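Local coordinates for protein uracil-dna glycosylase (Deinococcus radiodurans, PDB 4UQM) that belongs to the uracil-DNA glycosylase superfamily and has an alpha/beta fold built round a central four-stranded parallel sheet, at residues A[43-47]-A[155-160]; A[54-58]-A[145-149]. The protein carries 1 engineered substitution. All blocks are in the same frame, centred on the assembly; numbering follows the deposited sequence. Where two conformers were deposited one is given.

Interaction 1 of 2, residues A[43-47]-A[155-160]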
ATOM      1  N   LEU A  43      11.636 -14.263   8.635  1.00 19.25           N
ATOM      2  CA  LEU A  43      11.045 -13.829   7.367  1.00 19.28           C
ATOM      3  C   LEU A  43      12.145 -13.557   6.329  1.00 19.20           C
ATOM      4  O   LEU A  43      12.076 -14.039   5.198  1.00 18.93           O
ATOM      5  CB  LEU A  43      10.256 -12.550   7.587  1.00 18.05           C
ATOM      6  CG  LEU A  43       9.787 -11.764   6.341  1.00 18.51           C
ATOM      7  CD1 LEU A  43       8.794 -12.580   5.537  1.00 19.48           C
ATOM      8  CD2 LEU A  43       9.240 -10.427   6.780  1.00 18.50           C
ATOM      9  N   THR A  44      13.186 -12.832   6.738  1.00 19.50           N
ATOM     10  CA  THR A  44      14.290 -12.511   5.813  1.00 20.93           C
ATOM     11  C   THR A  44      14.973 -13.780   5.274  1.00 20.32           C
ATOM     12  O   THR A  44      15.235 -13.928   4.068  1.00 20.30           O
ATOM     13  CB  THR A  44      15.274 -11.563   6.500  1.00 21.80           C
ATOM     14  OG1 THR A  44      14.611 -10.326   6.776  1.00 23.24           O
ATOM     15  CG2 THR A  44      16.482 -11.296   5.634  1.00 23.68           C
ATOM     16  N   ASP A  45      15.189 -14.745   6.161  1.00 20.16           N
ATOM     17  CA  ASP A  45      15.861 -15.989   5.750  1.00 21.27           C
ATOM     18  C   ASP A  45      14.988 -16.747   4.764  1.00 20.54           C
ATOM     19  O   ASP A  45      15.481 -17.318   3.793  1.00 20.64           O
ATOM     20  CB  ASP A  45      16.165 -16.899   6.943  1.00 22.19           C
ATOM     21  CG  ASP A  45      17.338 -16.437   7.758  1.00 25.79           C
ATOM     22  OD1 ASP A  45      18.157 -15.605   7.308  1.00 30.13           O
ATOM     23  OD2 ASP A  45      17.418 -16.930   8.874  1.00 31.19           O
ATOM     24  N   PHE A  46      13.681 -16.757   5.012  1.00 19.79           N
ATOM     25  CA  PHE A  46      12.765 -17.426   4.075  1.00 19.58           C
ATOM     26  C   PHE A  46      12.779 -16.736   2.717  1.00 18.29           C
ATOM     27  O   PHE A  46      12.808 -17.389   1.686  1.00 18.54           O
ATOM     28  CB  PHE A  46      11.347 -17.439   4.689  1.00 21.37           C
ATOM     29  CG  PHE A  46      10.227 -17.784   3.706  1.00 21.38           C
ATOM     30  CD1 PHE A  46      10.089 -19.070   3.210  1.00 25.20           C
ATOM     31  CD2 PHE A  46       9.412 -16.783   3.218  1.00 22.99           C
ATOM     32  CE1 PHE A  46       9.023 -19.360   2.279  1.00 25.11           C
ATOM     33  CE2 PHE A  46       8.356 -17.061   2.303  1.00 23.66           C
ATOM     34  CZ  PHE A  46       8.230 -18.347   1.838  1.00 24.32           C
ATOM     35  N   LEU A  47      12.741 -15.418   2.715  1.00 16.68           N
ATOM     36  CA  LEU A  47      12.738 -14.668   1.458  1.00 17.96           C
ATOM     37  C   LEU A  47      14.055 -14.860   0.686  1.00 17.53           C
ATOM     38  O   LEU A  47      14.031 -14.929  -0.509  1.00 17.78           O
ATOM     39  CB  LEU A  47      12.494 -13.162   1.705  1.00 17.56           C
ATOM     40  CG  LEU A  47      11.093 -12.883   2.228  1.00 18.98           C
ATOM     41  CD1 LEU A  47      10.986 -11.411   2.473  1.00 20.64           C
ATOM     42  CD2 LEU A  47       9.993 -13.397   1.288  1.00 19.91           C
ATOM     43  N   HIS A 155       3.161 -15.578  -0.513  1.00 16.22           N
ATOM     44  CA  HIS A 155       3.941 -15.261   0.683  1.00 16.61           C
ATOM     45  C   HIS A 155       3.122 -14.830   1.881  1.00 17.15           C
ATOM     46  O   HIS A 155       3.632 -14.267   2.820  1.00 18.37           O
ATOM     47  CB  HIS A 155       5.025 -14.223   0.385  1.00 16.33           C
ATOM     48  CG  HIS A 155       6.148 -14.766  -0.424  1.00 15.41           C
ATOM     49  ND1 HIS A 155       7.225 -13.985  -0.806  1.00 16.32           N
ATOM     50  CD2 HIS A 155       6.391 -15.998  -0.916  1.00 16.74           C
ATOM     51  CE1 HIS A 155       8.084 -14.734  -1.474  1.00 17.43           C
ATOM     52  NE2 HIS A 155       7.599 -15.957  -1.567  1.00 16.99           N
ATOM     53  N   GLN A 156       1.809 -15.093   1.835  1.00 17.42           N
ATOM     54  CA  GLN A 156       0.964 -14.917   3.012  1.00 17.81           C
ATOM     55  C   GLN A 156       1.428 -15.825   4.150  1.00 19.29           C
ATOM     56  O   GLN A 156       1.845 -16.956   3.927  1.00 20.89           O
ATOM     57  CB  GLN A 156      -0.519 -15.125   2.614  1.00 19.05           C
ATOM     58  CG  GLN A 156      -1.563 -14.809   3.666  1.00 20.46           C
ATOM     59  CD  GLN A 156      -1.662 -15.842   4.723  1.00 22.75           C
ATOM     60  OE1 GLN A 156      -1.403 -17.028   4.494  1.00 24.68           O
ATOM     61  NE2 GLN A 156      -2.028 -15.415   5.910  1.00 25.63           N
ATOM     62  N   GLY A 157       1.355 -15.310   5.368  1.00 19.02           N
ATOM     63  CA  GLY A 157       1.543 -16.143   6.539  1.00 20.64           C
ATOM     64  C   GLY A 157       2.991 -16.560   6.828  1.00 21.29           C
ATOM     65  O   GLY A 157       3.231 -17.565   7.482  1.00 24.82           O
ATOM     66  N   LYS A 158       3.947 -15.747   6.362  1.00 20.63           N
ATOM     67  CA  LYS A 158       5.388 -16.023   6.478  0.50 21.22           C
ATOM     68  C   LYS A 158       6.134 -14.987   7.301  1.00 21.66           C
ATOM     69  O   LYS A 158       7.362 -15.065   7.404  1.00 23.47           O
ATOM     70  CB  LYS A 158       5.981 -16.029   5.073  0.50 21.30           C
ATOM     71  CG  LYS A 158       5.302 -16.996   4.121  0.50 21.92           C
ATOM     72  CD  LYS A 158       5.427 -18.409   4.638  0.50 23.66           C
ATOM     73  CE  LYS A 158       4.915 -19.434   3.659  0.50 23.70           C
ATOM     74  NZ  LYS A 158       4.901 -20.756   4.382  0.50 28.99           N
ATOM     75  N   GLY A 159       5.426 -14.043   7.907  1.00 19.93           N
ATOM     76  CA  GLY A 159       6.012 -13.023   8.725  1.00 20.86           C
ATOM     77  C   GLY A 159       5.745 -11.622   8.315  1.00 18.73           C
ATOM     78  O   GLY A 159       5.860 -10.714   9.139  1.00 20.91           O
ATOM     79  N   TRP A 160       5.329 -11.381   7.059  1.00 18.10           N
ATOM     80  CA  TRP A 160       5.090 -10.001   6.680  1.00 17.02           C
ATOM     81  C   TRP A 160       3.981  -9.345   7.493  1.00 17.85           C
ATOM     82  O   TRP A 160       3.996  -8.132   7.727  1.00 17.89           O
ATOM     83  CB  TRP A 160       4.704  -9.867   5.188  1.00 16.25           C
ATOM     84  CG  TRP A 160       5.849  -9.871   4.237  1.00 15.80           C
ATOM     85  CD1 TRP A 160       6.096 -10.771   3.215  1.00 15.24           C
ATOM     86  CD2 TRP A 160       6.908  -8.931   4.205  1.00 15.16           C
ATOM     87  NE1 TRP A 160       7.254 -10.412   2.549  1.00 15.70           N
ATOM     88  CE2 TRP A 160       7.769  -9.293   3.152  1.00 15.23           C
ATOM     89  CE3 TRP A 160       7.231  -7.803   4.972  1.00 16.68           C
ATOM     90  CZ2 TRP A 160       8.932  -8.568   2.873  1.00 16.53           C
ATOM     91  CZ3 TRP A 160       8.386  -7.086   4.690  1.00 17.19           C
ATOM     92  CH2 TRP A 160       9.206  -7.470   3.643  1.00 17.10           C
TER
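F46 turns the edge of its ring onto one face of H155, an edge-to-face pair with centroids 5.3 Å apart and planes at 67°. In the conformer described here, one of two deposited, the aliphatic chain of K158 passes over one face of F46, its CD making a CH-pi contact 4.2 Å from the F46 ring centroid. One face of W160 receives L43, whose CD2 sits 3.8 Å from the centroid of the six-membered ring. With its CG anti to the backbone N (chi1 168°), L43 reaches across from helix 38-53 and also brings CD1 to 3.4 Å from K158 O. L47 splits its two methyls obliquely between rings, CD1 lying 3.5 Å from W160 CZ2 and CD2 3.5 Å from H155 ND1. G159, the N-cap of helix 160-172, lets the backbones come close at L43, just after the type II turn from H155 to K158. The ring nitrogens look elsewhere: H155 ND1 and W160 NE1 both bond to T146 OG1, and H155 NE2 bonds to E50 OE1. No hydrogen bond crosses between the segments, so methyl, methylene and ring contacts join helix and loop, while outside polar partners probably set how the two rings are turned.

Interaction 2 of 2, residues A[54-58]-A[145-149]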
ATOM      1  N   TYR A  54      13.110 -19.225  -6.771  1.00 19.20           N
ATOM      2  CA  TYR A  54      11.988 -18.708  -7.599  1.00 19.57           C
ATOM      3  C   TYR A  54      12.220 -17.301  -8.019  1.00 19.85           C
ATOM      4  O   TYR A  54      13.139 -16.680  -7.544  1.00 19.71           O
ATOM      5  CB  TYR A  54      10.733 -18.711  -6.761  1.00 19.27           C
ATOM      6  CG  TYR A  54      10.264 -20.053  -6.298  1.00 19.11           C
ATOM      7  CD1 TYR A  54       9.707 -20.939  -7.216  1.00 21.77           C
ATOM      8  CD2 TYR A  54      10.283 -20.403  -4.954  1.00 18.88           C
ATOM      9  CE1 TYR A  54       9.195 -22.172  -6.795  1.00 21.50           C
ATOM     10  CE2 TYR A  54       9.768 -21.627  -4.527  1.00 20.48           C
ATOM     11  CZ  TYR A  54       9.223 -22.500  -5.435  1.00 20.33           C
ATOM     12  OH  TYR A  54       8.681 -23.738  -5.014  1.00 22.33           O
ATOM     13  N   THR A  55      11.373 -16.820  -8.933  1.00 19.96           N
ATOM     14  CA  THR A  55      11.283 -15.415  -9.241  1.00 20.84           C
ATOM     15  C   THR A  55      10.323 -14.794  -8.238  1.00 18.15           C
ATOM     16  O   THR A  55       9.150 -15.193  -8.191  1.00 18.06           O
ATOM     17  CB  THR A  55      10.817 -15.218 -10.680  1.00 23.42           C
ATOM     18  OG1 THR A  55      11.742 -15.853 -11.596  1.00 25.81           O
ATOM     19  CG2 THR A  55      10.699 -13.705 -11.000  1.00 25.19           C
ATOM     20  N   ILE A  56      10.822 -13.822  -7.506  1.00 17.21           N
ATOM     21  CA  ILE A  56      10.046 -13.135  -6.456  1.00 16.42           C
ATOM     22  C   ILE A  56       9.920 -11.639  -6.813  1.00 17.29           C
ATOM     23  O   ILE A  56      10.883 -11.004  -7.161  1.00 17.38           O
ATOM     24  CB  ILE A  56      10.711 -13.270  -5.044  1.00 17.49           C
ATOM     25  CG1 ILE A  56      10.953 -14.748  -4.704  1.00 18.22           C
ATOM     26  CG2 ILE A  56       9.984 -12.540  -3.954  1.00 16.56           C
ATOM     27  CD1 ILE A  56       9.696 -15.608  -4.729  1.00 17.71           C
ATOM     28  N   TYR A  57       8.710 -11.088  -6.637  1.00 15.47           N
ATOM     29  CA  TYR A  57       8.419  -9.713  -6.922  1.00 14.90           C
ATOM     30  C   TYR A  57       7.990  -8.990  -5.639  1.00 14.93           C
ATOM     31  O   TYR A  57       7.477  -9.597  -4.713  1.00 15.20           O
ATOM     32  CB  TYR A  57       7.278  -9.630  -7.935  1.00 14.78           C
ATOM     33  CG  TYR A  57       7.572 -10.276  -9.267  1.00 15.47           C
ATOM     34  CD1 TYR A  57       8.712  -9.993 -10.002  1.00 16.87           C
ATOM     35  CD2 TYR A  57       6.688 -11.220  -9.788  1.00 15.81           C
ATOM     36  CE1 TYR A  57       8.928 -10.592 -11.237  1.00 18.09           C
ATOM     37  CE2 TYR A  57       6.891 -11.798 -11.021  1.00 17.46           C
ATOM     38  CZ  TYR A  57       8.015 -11.498 -11.737  1.00 18.06           C
ATOM     39  OH  TYR A  57       8.241 -12.100 -12.963  1.00 20.06           O
ATOM     40  N   PRO A  58       8.208  -7.661  -5.575  1.00 14.51           N
ATOM     41  CA  PRO A  58       9.004  -6.880  -6.509  1.00 14.84           C
ATOM     42  C   PRO A  58      10.499  -7.187  -6.311  1.00 15.74           C
ATOM     43  O   PRO A  58      10.867  -7.929  -5.422  1.00 14.95           O
ATOM     44  CB  PRO A  58       8.731  -5.446  -6.046  1.00 15.94           C
ATOM     45  CG  PRO A  58       8.571  -5.603  -4.549  1.00 15.53           C
ATOM     46  CD  PRO A  58       7.806  -6.898  -4.404  1.00 14.89           C
ATOM     47  N   LEU A 145       4.455  -8.027   1.474  1.00 14.08           N
ATOM     48  CA  LEU A 145       5.275  -7.155   0.624  1.00 14.14           C
ATOM     49  C   LEU A 145       6.109  -7.831  -0.434  1.00 14.31           C
ATOM     50  O   LEU A 145       6.839  -7.166  -1.209  1.00 14.28           O
ATOM     51  CB  LEU A 145       6.146  -6.260   1.513  1.00 14.51           C
ATOM     52  CG  LEU A 145       5.360  -5.271   2.409  1.00 14.69           C
ATOM     53  CD1 LEU A 145       6.373  -4.401   3.114  1.00 16.47           C
ATOM     54  CD2 LEU A 145       4.455  -4.335   1.601  1.00 17.03           C
ATOM     55  N   THR A 146       5.955  -9.163  -0.547  1.00 13.74           N
ATOM     56  CA  THR A 146       6.575  -9.905  -1.664  1.00 14.34           C
ATOM     57  C   THR A 146       5.602 -10.997  -2.125  1.00 14.07           C
ATOM     58  O   THR A 146       4.625 -11.322  -1.421  1.00 14.24           O
ATOM     59  CB  THR A 146       7.893 -10.578  -1.211  1.00 15.00           C
ATOM     60  OG1 THR A 146       7.677 -11.395  -0.057  1.00 14.74           O
ATOM     61  CG2 THR A 146       8.997  -9.553  -0.929  1.00 15.61           C
ATOM     62  N   VAL A 147       5.863 -11.551  -3.297  1.00 14.22           N
ATOM     63  CA  VAL A 147       5.049 -12.622  -3.865  1.00 14.66           C
ATOM     64  C   VAL A 147       5.874 -13.427  -4.841  1.00 15.68           C
ATOM     65  O   VAL A 147       6.782 -12.916  -5.486  1.00 15.77           O
ATOM     66  CB  VAL A 147       3.818 -12.021  -4.563  1.00 14.65           C
ATOM     67  CG1 VAL A 147       4.197 -11.139  -5.753  1.00 15.39           C
ATOM     68  CG2 VAL A 147       2.829 -13.099  -4.979  1.00 15.65           C
ATOM     69  N   ARG A 148       5.619 -14.718  -4.900  1.00 15.88           N
ATOM     70  CA  ARG A 148       6.219 -15.573  -5.934  1.00 16.82           C
ATOM     71  C   ARG A 148       5.510 -15.349  -7.269  1.00 17.07           C
ATOM     72  O   ARG A 148       4.263 -15.205  -7.324  1.00 18.54           O
ATOM     73  CB  ARG A 148       6.105 -17.042  -5.497  1.00 19.10           C
ATOM     74  CG  ARG A 148       6.978 -18.020  -6.219  1.00 22.36           C
ATOM     75  CD  ARG A 148       6.707 -19.416  -5.675  1.00 21.51           C
ATOM     76  NE  ARG A 148       6.821 -19.630  -4.204  1.00 22.48           N
ATOM     77  CZ  ARG A 148       6.364 -20.682  -3.543  1.00 24.64           C
ATOM     78  NH1 ARG A 148       5.758 -21.680  -4.158  1.00 31.72           N
ATOM     79  NH2 ARG A 148       6.518 -20.780  -2.261  1.00 27.89           N
ATOM     80  N   ALA A 149       6.283 -15.296  -8.349  1.00 17.49           N
ATOM     81  CA  ALA A 149       5.721 -15.130  -9.667  1.00 18.72           C
ATOM     82  C   ALA A 149       4.562 -16.040  -9.945  1.00 18.17           C
ATOM     83  O   ALA A 149       4.601 -17.216  -9.619  1.00 18.96           O
ATOM     84  CB  ALA A 149       6.804 -15.319 -10.729  1.00 20.60           C
TER
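V147 O accepts a nearly straight hydrogen bond from Y57 N (2.9 Å, 171°), and I56 CA adds a CA-H...O contact to V147 O, weaker in kind, at 3.4 Å. In return V147 N bonds to Y57 O at 2.9 Å, but with a more bent N-H...O angle of 144°; T146 CA also lies 3.2 Å from that Y57 oxygen. Beyond the non-hydrogen-bonded pair of I56 and R148, A149 N closes a further bond of 2.9 Å on T55 O.

On the sheet face carrying I56 and R148, I56 CD1 packs against the root of the arginine. R148 then runs extended as far as CD and bends at chi3 (-54°), which lays its guanidinium flat over Y54 with the planes almost parallel. R148 CD stands over the centre of the Y54 ring, 3.6 Å from the centroid, and the guanidinium is displaced toward CE2 and CZ, an offset stack with off-centre cation-pi character. A salt bridge from R148 NE to E50 OE1 of helix 38-53 probably steadies this position. On the other face Y57 CB meets V147 CG1, and the Y57 ring sets CE2 3.5 Å from A149 CB, which approaches it obliquely. P58, entered through a cis peptide bond, places CD beside the carbonyl of L145 where the strands end. The whole is a short two-stranded antiparallel sheet, formed just after helix 38-53 and separate from the parallel sheet at the centre of this alpha/beta fold.

Helix 38-53 runs directly into strand 56-57, so interactions 1 and 2 are consecutive attachments of the same piece of chain to the region between strand 138-142 and helix 160-172. Both are partly buried, with centres about 11 Å apart. Each has an inner part and an exposed margin: K158 marks the margin of interaction 1, Y54 and T55 that of interaction 2. Their chemistry differs with their backbones. A helix offers only side chains to the loop 155-160, whereas paired strands in interaction 2 share backbone hydrogen bonds. T146 of interaction 2 and E50 of helix 38-53 give the two contacts shared polar partners.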